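Local coordinates for galacto-N-biose/lacto-N-biose I transporter substrate-binding protein (Bifidobacterium longum, PDB 2Z8F), which binds the mucin core-1 disaccharide galacto-N-biose, lacto-N-biose and the milk sugar lacto-N-tetraose, probably delivering them to an ABC transporter for uptake, at residues Asn312-Pro316 and Ala327-Ala332; Thr212-Gln217 and Lys387-Phe392. All coordinates share one frame; numbering follows the deposited sequence.

How the contacts relate
Following the chain from the N terminus, residues 212-217 come first, on helix 207-221, and wait some 170 residues for their partner at 387-392, which runs into helix 389-405; contact 2 thus closes a long loop. Contact 1 is nested wholly inside that loop. It is a local closure, in which 312-316, leading from helix 301-311 into helix 315-320, is met by 327-332 only a short way further on, before helix 336-341. The two lie on opposite sides of the chain's centre, their centres about 38 Å apart. Contact 2 ties the C-terminal helix to an earlier one, whereas contact 1 joins the entry of helix 315-320 to the loop that follows that helix.

Contact 1 of 2, residues Asn312-Pro316 and Ala327-Ala332; sequences NTQVP and ATTEDA
Val315 packs against the aliphatic part of Glu330, the two side chains running past one another in opposite directions, with Val315 CB 3.6 Å from Glu330 CG. The branches of the valine divide the work. CG1, anti to the backbone N (chi1 168°), reaches Ala332, whereas CG2 comes to 4.0 Å from Ala327 CB, so one side chain touches both ends of 327-332. Beyond CG the glutamate extends (chi2 179°) and crosses Pro316 at about a right angle, with Glu330 OE1 3.6 Å from Pro316 CD. No direct hydrogen bond joins the segments; water does it instead. One water donates to Thr313 O and to Glu330 OE2, the latter at 2.7 Å, and accepts from Thr329 OG1, which links the carboxylate, the hydroxyl and the backbone carbonyl. A second bridges Asn312 O and Ala327 N. Segment 312-316 leads into helix 315-320: Gln314 takes the N-cap position and is the centre of an inverse gamma turn, and 327-332 lies back across the first residues of the helix. The methyl of Ala327 meets Asn312 O at 3.3 Å. Thr313 crosses Thr329 at about a right angle, with Thr313 CB 3.7 Å from Thr329 OG1, while Thr313 OG1 is bonded to Asp309 O of the preceding helix. The Ala332 side chain also touches Met348 and Lys352 of helix 347-356.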
ATOM      1  N   ASN A 312       2.323  -8.627  15.225  1.00 16.85           N
ATOM      2  CA  ASN A 312       2.431  -8.860  13.784  1.00 17.49           C
ATOM      3  C   ASN A 312       2.271 -10.318  13.383  1.00 18.01           C
ATOM      4  O   ASN A 312       2.288 -10.644  12.185  1.00 17.64           O
ATOM      5  CB  ASN A 312       3.761  -8.317  13.252  1.00 17.13           C
ATOM      6  CG  ASN A 312       3.757  -6.818  13.099  1.00 19.01           C
ATOM      7  OD1 ASN A 312       2.785  -6.135  13.467  1.00 15.83           O
ATOM      8  ND2 ASN A 312       4.838  -6.286  12.522  1.00 18.29           N
ATOM      9  N   THR A 313       2.127 -11.203  14.374  1.00 17.03           N
ATOM     10  CA  THR A 313       1.801 -12.605  14.104  1.00 17.26           C
ATOM     11  C   THR A 313       0.371 -13.006  14.514  1.00 17.34           C
ATOM     12  O   THR A 313       0.027 -14.192  14.501  1.00 17.70           O
ATOM     13  CB  THR A 313       2.878 -13.612  14.696  1.00 17.77           C
ATOM     14  OG1 THR A 313       3.026 -13.408  16.102  1.00 17.86           O
ATOM     15  CG2 THR A 313       4.234 -13.413  14.025  1.00 16.91           C
ATOM     16  N   GLN A 314      -0.474 -12.018  14.840  1.00 17.19           N
ATOM     17  CA  GLN A 314      -1.909 -12.292  15.074  1.00 17.81           C
ATOM     18  C   GLN A 314      -2.651 -12.307  13.738  1.00 18.02           C
ATOM     19  O   GLN A 314      -3.481 -11.448  13.437  1.00 18.61           O
ATOM     20  CB  GLN A 314      -2.522 -11.262  16.059  1.00 18.41           C
ATOM     21  CG  GLN A 314      -1.795 -11.236  17.427  1.00 19.05           C
ATOM     22  CD  GLN A 314      -1.591 -12.649  17.982  1.00 21.43           C
ATOM     23  OE1 GLN A 314      -2.549 -13.343  18.304  1.00 22.22           O
ATOM     24  NE2 GLN A 314      -0.343 -13.089  18.044  1.00 22.08           N
ATOM     25  N   VAL A 315      -2.342 -13.311  12.918  1.00 17.60           N
ATOM     26  CA  VAL A 315      -2.752 -13.324  11.532  1.00 19.30           C
ATOM     27  C   VAL A 315      -4.247 -13.053  11.288  1.00 19.54           C
ATOM     28  O   VAL A 315      -4.579 -12.126  10.542  1.00 19.04           O
ATOM     29  CB  VAL A 315      -2.195 -14.580  10.821  1.00 18.95           C
ATOM     30  CG1 VAL A 315      -2.828 -14.794   9.449  1.00 19.21           C
ATOM     31  CG2 VAL A 315      -0.670 -14.435  10.719  1.00 21.04           C
ATOM     32  N   PRO A 316      -5.149 -13.857  11.876  1.00 19.26           N
ATOM     33  CA  PRO A 316      -6.568 -13.587  11.584  1.00 19.72           C
ATOM     34  C   PRO A 316      -7.007 -12.147  11.938  1.00 19.33           C
ATOM     35  O   PRO A 316      -7.782 -11.546  11.191  1.00 19.39           O
ATOM     36  CB  PRO A 316      -7.311 -14.617  12.432  1.00 20.27           C
ATOM     37  CG  PRO A 316      -6.297 -15.702  12.709  1.00 21.24           C
ATOM     38  CD  PRO A 316      -4.964 -15.040  12.748  1.00 20.04           C
ATOM     39  N   ALA A 327       3.740 -11.996   8.155  1.00 17.90           N
ATOM     40  CA  ALA A 327       4.018 -13.177   8.993  1.00 18.61           C
ATOM     41  C   ALA A 327       3.889 -14.456   8.205  1.00 19.01           C
ATOM     42  O   ALA A 327       3.013 -14.576   7.354  1.00 19.70           O
ATOM     43  CB  ALA A 327       3.061 -13.207  10.179  1.00 18.57           C
ATOM     44  N   THR A 328       4.740 -15.437   8.523  1.00 20.11           N
ATOM     45  CA  THR A 328       4.661 -16.738   7.890  1.00 21.10           C
ATOM     46  C   THR A 328       4.335 -17.817   8.913  1.00 21.71           C
ATOM     47  O   THR A 328       4.396 -18.995   8.614  1.00 22.65           O
ATOM     48  CB  THR A 328       5.996 -17.085   7.203  1.00 20.58           C
ATOM     49  OG1 THR A 328       7.048 -16.873   8.138  1.00 24.03           O
ATOM     50  CG2 THR A 328       6.203 -16.216   5.947  1.00 22.37           C
ATOM     51  N   THR A 329       3.953 -17.402  10.114  1.00 21.37           N
ATOM     52  CA  THR A 329       3.719 -18.331  11.225  1.00 21.97           C
ATOM     53  C   THR A 329       2.467 -19.197  11.040  1.00 22.76           C
ATOM     54  O   THR A 329       2.389 -20.297  11.607  1.00 23.54           O
ATOM     55  CB  THR A 329       3.636 -17.570  12.546  1.00 21.54           C
ATOM     56  OG1 THR A 329       2.745 -16.466  12.354  1.00 21.45           O
ATOM     57  CG2 THR A 329       4.999 -17.034  12.952  1.00 21.14           C
ATOM     58  N   GLU A 330       1.500 -18.716  10.253  1.00 23.45           N
ATOM     59  CA  GLU A 330       0.282 -19.467   9.908  1.00 24.75           C
ATOM     60  C   GLU A 330      -0.280 -18.893   8.618  1.00 25.45           C
ATOM     61  O   GLU A 330       0.008 -17.740   8.297  1.00 25.49           O
ATOM     62  CB  GLU A 330      -0.766 -19.395  11.026  1.00 25.61           C
ATOM     63  CG  GLU A 330      -1.257 -18.003  11.340  1.00 27.24           C
ATOM     64  CD  GLU A 330      -2.310 -17.984  12.436  1.00 28.22           C
ATOM     65  OE1 GLU A 330      -3.502 -18.246  12.134  1.00 29.95           O
ATOM     66  OE2 GLU A 330      -1.938 -17.702  13.592  1.00 30.60           O
ATOM     67  N   ASP A 331      -1.060 -19.687   7.878  1.00 26.18           N
ATOM     68  CA  ASP A 331      -1.632 -19.236   6.609  1.00 26.74           C
ATOM     69  C   ASP A 331      -2.730 -18.205   6.875  1.00 26.28           C
ATOM     70  O   ASP A 331      -3.558 -18.394   7.762  1.00 26.39           O
ATOM     71  CB  ASP A 331      -2.234 -20.405   5.799  1.00 28.65           C
ATOM     72  CG  ASP A 331      -1.184 -21.359   5.210  1.00 32.79           C
ATOM     73  OD1 ASP A 331      -0.010 -20.976   4.989  1.00 36.86           O
ATOM     74  OD2 ASP A 331      -1.557 -22.529   4.945  1.00 39.12           O
ATOM     75  N   ALA A 332      -2.737 -17.120   6.106  1.00 25.45           N
ATOM     76  CA  ALA A 332      -3.870 -16.198   6.130  1.00 25.43           C
ATOM     77  C   ALA A 332      -5.062 -16.841   5.423  1.00 25.43           C
ATOM     78  O   ALA A 332      -4.907 -17.492   4.386  1.00 25.66           O
ATOM     79  CB  ALA A 332      -3.503 -14.868   5.477  1.00 25.15           C
TER
HETATM   80  O   HOH W   1       2.439  -9.842   9.636  1.00 19.43           O
HETATM   81  O   HOH W   2       0.549 -16.792  14.033  1.00 26.71           O

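Contact 2 of 2, residues Thr212-Gln217 and Lys387-Phe392; sequences TADFYQ and KVADIF
The backbones come closest at Ala213 and Ala389, whose CA atoms are 5.0 Å apart, so the small alanines let helix 207-221 approach 387-392. Ala213 CB lies 3.7 Å from Ala389 CA and meets the edge of the Phe392 ring, near its plane, at CE2 (3.8 Å); Thr212 CG2 comes to the same edge at CZ. Val388 points into the helix surface, its CG1 3.7 Å from Ala213 CA and also near Tyr216 CB, and its CG2 beside Gln217 OE1. The polar link is made by Gln217. With CG anti to the backbone N (chi1 -170°) and a bend at chi2, the amide reaches the backbone at Val388, and OE1 accepts from Val388 N at 2.7 Å, the N-H pointing at it at 161° with the donor 21° from the carbonyl plane. A water adds a second donor to OE1 and takes the N-H of Ala389, while NE2 bonds Asp221 OD1. Replacing Gln217 by a leucine would probably leave Val388 N without its acceptor, the water without an anchor and Asp221 OD1 without the amide N-H. The side chains of Lys387 and Gln217 cross at about a right angle, Lys387 CD lying 3.5 Å from Gln217 OE1. The contact thus packs two sequence-distant helices of a bacterial solute-binding fold, and helix 178-187 lies against Thr212, Tyr216 and Phe392 through Ala186, Leu185 and Ile182.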
ATOM      1  N   THR A 212       2.423   2.337 -18.726  1.00 15.66           N
ATOM      2  CA  THR A 212       1.390   2.718 -17.725  1.00 16.06           C
ATOM      3  C   THR A 212       0.725   4.032 -18.139  1.00 16.75           C
ATOM      4  O   THR A 212      -0.525   4.153 -18.155  1.00 16.92           O
ATOM      5  CB  THR A 212       2.014   2.814 -16.327  1.00 15.88           C
ATOM      6  OG1 THR A 212       2.484   1.517 -15.911  1.00 17.05           O
ATOM      7  CG2 THR A 212       0.974   3.273 -15.304  1.00 14.35           C
ATOM      8  N   ALA A 213       1.535   5.004 -18.542  1.00 16.65           N
ATOM      9  CA  ALA A 213       0.989   6.280 -19.014  1.00 17.28           C
ATOM     10  C   ALA A 213       0.075   6.082 -20.212  1.00 17.65           C
ATOM     11  O   ALA A 213      -1.006   6.634 -20.284  1.00 18.30           O
ATOM     12  CB  ALA A 213       2.122   7.260 -19.373  1.00 16.82           C
ATOM     13  N   ASP A 214       0.517   5.274 -21.171  1.00 17.92           N
ATOM     14  CA  ASP A 214      -0.254   5.052 -22.391  1.00 18.27           C
ATOM     15  C   ASP A 214      -1.605   4.398 -22.097  1.00 17.82           C
ATOM     16  O   ASP A 214      -2.622   4.793 -22.650  1.00 18.25           O
ATOM     17  CB  ASP A 214       0.577   4.183 -23.339  1.00 18.23           C
ATOM     18  CG  ASP A 214      -0.065   3.993 -24.711  1.00 20.84           C
ATOM     19  OD1 ASP A 214      -0.545   4.978 -25.330  1.00 25.32           O
ATOM     20  OD2 ASP A 214      -0.037   2.824 -25.211  1.00 25.18           O
ATOM     21  N   PHE A 215      -1.616   3.436 -21.169  1.00 17.27           N
ATOM     22  CA  PHE A 215      -2.844   2.745 -20.795  1.00 16.96           C
ATOM     23  C   PHE A 215      -3.849   3.756 -20.237  1.00 16.73           C
ATOM     24  O   PHE A 215      -4.965   3.851 -20.741  1.00 17.67           O
ATOM     25  CB  PHE A 215      -2.526   1.676 -19.761  1.00 17.02           C
ATOM     26  CG  PHE A 215      -3.740   0.883 -19.272  1.00 17.86           C
ATOM     27  CD1 PHE A 215      -4.360  -0.066 -20.095  1.00 19.16           C
ATOM     28  CD2 PHE A 215      -4.243   1.089 -17.987  1.00 18.71           C
ATOM     29  CE1 PHE A 215      -5.449  -0.820 -19.637  1.00 20.79           C
ATOM     30  CE2 PHE A 215      -5.345   0.341 -17.504  1.00 18.48           C
ATOM     31  CZ  PHE A 215      -5.946  -0.607 -18.332  1.00 19.31           C
ATOM     32  N   TYR A 216      -3.437   4.533 -19.237  1.00 16.74           N
ATOM     33  CA  TYR A 216      -4.382   5.488 -18.633  1.00 16.92           C
ATOM     34  C   TYR A 216      -4.727   6.618 -19.594  1.00 17.50           C
ATOM     35  O   TYR A 216      -5.861   7.092 -19.582  1.00 18.83           O
ATOM     36  CB  TYR A 216      -3.904   6.026 -17.277  1.00 16.85           C
ATOM     37  CG  TYR A 216      -4.047   4.989 -16.156  1.00 17.73           C
ATOM     38  CD1 TYR A 216      -2.930   4.309 -15.668  1.00 18.22           C
ATOM     39  CD2 TYR A 216      -5.300   4.692 -15.610  1.00 19.36           C
ATOM     40  CE1 TYR A 216      -3.050   3.314 -14.661  1.00 19.60           C
ATOM     41  CE2 TYR A 216      -5.434   3.735 -14.586  1.00 19.97           C
ATOM     42  CZ  TYR A 216      -4.312   3.056 -14.115  1.00 20.46           C
ATOM     43  OH  TYR A 216      -4.446   2.102 -13.107  1.00 21.91           O
ATOM     44  N   GLN A 217      -3.760   7.028 -20.429  1.00 17.98           N
ATOM     45  CA  GLN A 217      -4.015   8.111 -21.375  1.00 18.37           C
ATOM     46  C   GLN A 217      -5.132   7.714 -22.331  1.00 18.65           C
ATOM     47  O   GLN A 217      -6.048   8.494 -22.577  1.00 19.67           O
ATOM     48  CB  GLN A 217      -2.746   8.478 -22.168  1.00 18.77           C
ATOM     49  CG  GLN A 217      -2.930   9.764 -22.985  1.00 20.00           C
ATOM     50  CD  GLN A 217      -3.083  10.983 -22.085  1.00 19.67           C
ATOM     51  OE1 GLN A 217      -2.142  11.368 -21.400  1.00 22.09           O
ATOM     52  NE2 GLN A 217      -4.275  11.602 -22.085  1.00 21.91           N
ATOM     53  N   LYS A 387      -0.967  15.698 -19.590  1.00 20.71           N
ATOM     54  CA  LYS A 387      -0.876  14.314 -20.066  1.00 19.78           C
ATOM     55  C   LYS A 387      -0.498  13.354 -18.946  1.00 18.53           C
ATOM     56  O   LYS A 387       0.239  13.710 -18.033  1.00 18.52           O
ATOM     57  CB  LYS A 387       0.183  14.184 -21.182  1.00 20.27           C
ATOM     58  CG  LYS A 387      -0.190  14.977 -22.420  1.00 21.11           C
ATOM     59  CD  LYS A 387      -1.274  14.271 -23.209  1.00 23.67           C
ATOM     60  CE  LYS A 387      -1.453  14.872 -24.572  1.00 26.60           C
ATOM     61  NZ  LYS A 387      -2.307  13.917 -25.339  1.00 28.28           N
ATOM     62  N   VAL A 388      -0.970  12.114 -19.035  1.00 17.02           N
ATOM     63  CA  VAL A 388      -0.598  11.136 -18.018  1.00 16.82           C
ATOM     64  C   VAL A 388       0.933  10.925 -17.967  1.00 16.51           C
ATOM     65  O   VAL A 388       1.503  10.766 -16.896  1.00 16.55           O
ATOM     66  CB  VAL A 388      -1.332   9.800 -18.197  1.00 16.57           C
ATOM     67  CG1 VAL A 388      -0.917   8.783 -17.097  1.00 16.37           C
ATOM     68  CG2 VAL A 388      -2.861  10.029 -18.183  1.00 17.86           C
ATOM     69  N   ALA A 389       1.599  10.965 -19.125  1.00 16.74           N
ATOM     70  CA  ALA A 389       3.049  10.799 -19.145  1.00 17.24           C
ATOM     71  C   ALA A 389       3.817  11.818 -18.299  1.00 16.90           C
ATOM     72  O   ALA A 389       4.922  11.542 -17.832  1.00 16.97           O
ATOM     73  CB  ALA A 389       3.565  10.808 -20.597  1.00 16.97           C
ATOM     74  N   ASP A 390       3.218  12.994 -18.090  1.00 17.63           N
ATOM     75  CA  ASP A 390       3.852  14.067 -17.339  1.00 17.76           C
ATOM     76  C   ASP A 390       4.011  13.715 -15.867  1.00 17.13           C
ATOM     77  O   ASP A 390       4.881  14.270 -15.190  1.00 17.12           O
ATOM     78  CB  ASP A 390       3.021  15.339 -17.477  1.00 18.45           C
ATOM     79  CG  ASP A 390       2.908  15.804 -18.902  1.00 23.96           C
ATOM     80  OD1 ASP A 390       3.744  15.339 -19.734  1.00 27.49           O
ATOM     81  OD2 ASP A 390       1.986  16.602 -19.202  1.00 30.22           O
ATOM     82  N   ILE A 391       3.156  12.817 -15.368  1.00 15.97           N
ATOM     83  CA  ILE A 391       3.325  12.275 -14.016  1.00 16.27           C
ATOM     84  C   ILE A 391       4.764  11.795 -13.843  1.00 15.96           C
ATOM     85  O   ILE A 391       5.405  12.077 -12.851  1.00 15.99           O
ATOM     86  CB  ILE A 391       2.361  11.076 -13.754  1.00 15.73           C
ATOM     87  CG1 ILE A 391       0.904  11.551 -13.691  1.00 15.76           C
ATOM     88  CG2 ILE A 391       2.734  10.353 -12.458  1.00 17.55           C
ATOM     89  CD1 ILE A 391      -0.134  10.404 -13.761  1.00 14.93           C
ATOM     90  N   PHE A 392       5.259  11.057 -14.836  1.00 16.18           N
ATOM     91  CA  PHE A 392       6.569  10.423 -14.732  1.00 16.81           C
ATOM     92  C   PHE A 392       7.745  11.319 -15.032  1.00 17.19           C
ATOM     93  O   PHE A 392       8.781  11.216 -14.390  1.00 17.77           O
ATOM     94  CB  PHE A 392       6.606   9.192 -15.637  1.00 16.65           C
ATOM     95  CG  PHE A 392       5.534   8.188 -15.289  1.00 14.83           C
ATOM     96  CD1 PHE A 392       5.654   7.409 -14.128  1.00 16.24           C
ATOM     97  CD2 PHE A 392       4.401   8.055 -16.094  1.00 15.65           C
ATOM     98  CE1 PHE A 392       4.625   6.479 -13.776  1.00 13.79           C
ATOM     99  CE2 PHE A 392       3.397   7.117 -15.754  1.00 18.52           C
ATOM    100  CZ  PHE A 392       3.524   6.355 -14.585  1.00 14.91           C
TER
HETATM  101  O   HOH W   3       0.404  10.538 -21.740  1.00 18.81           O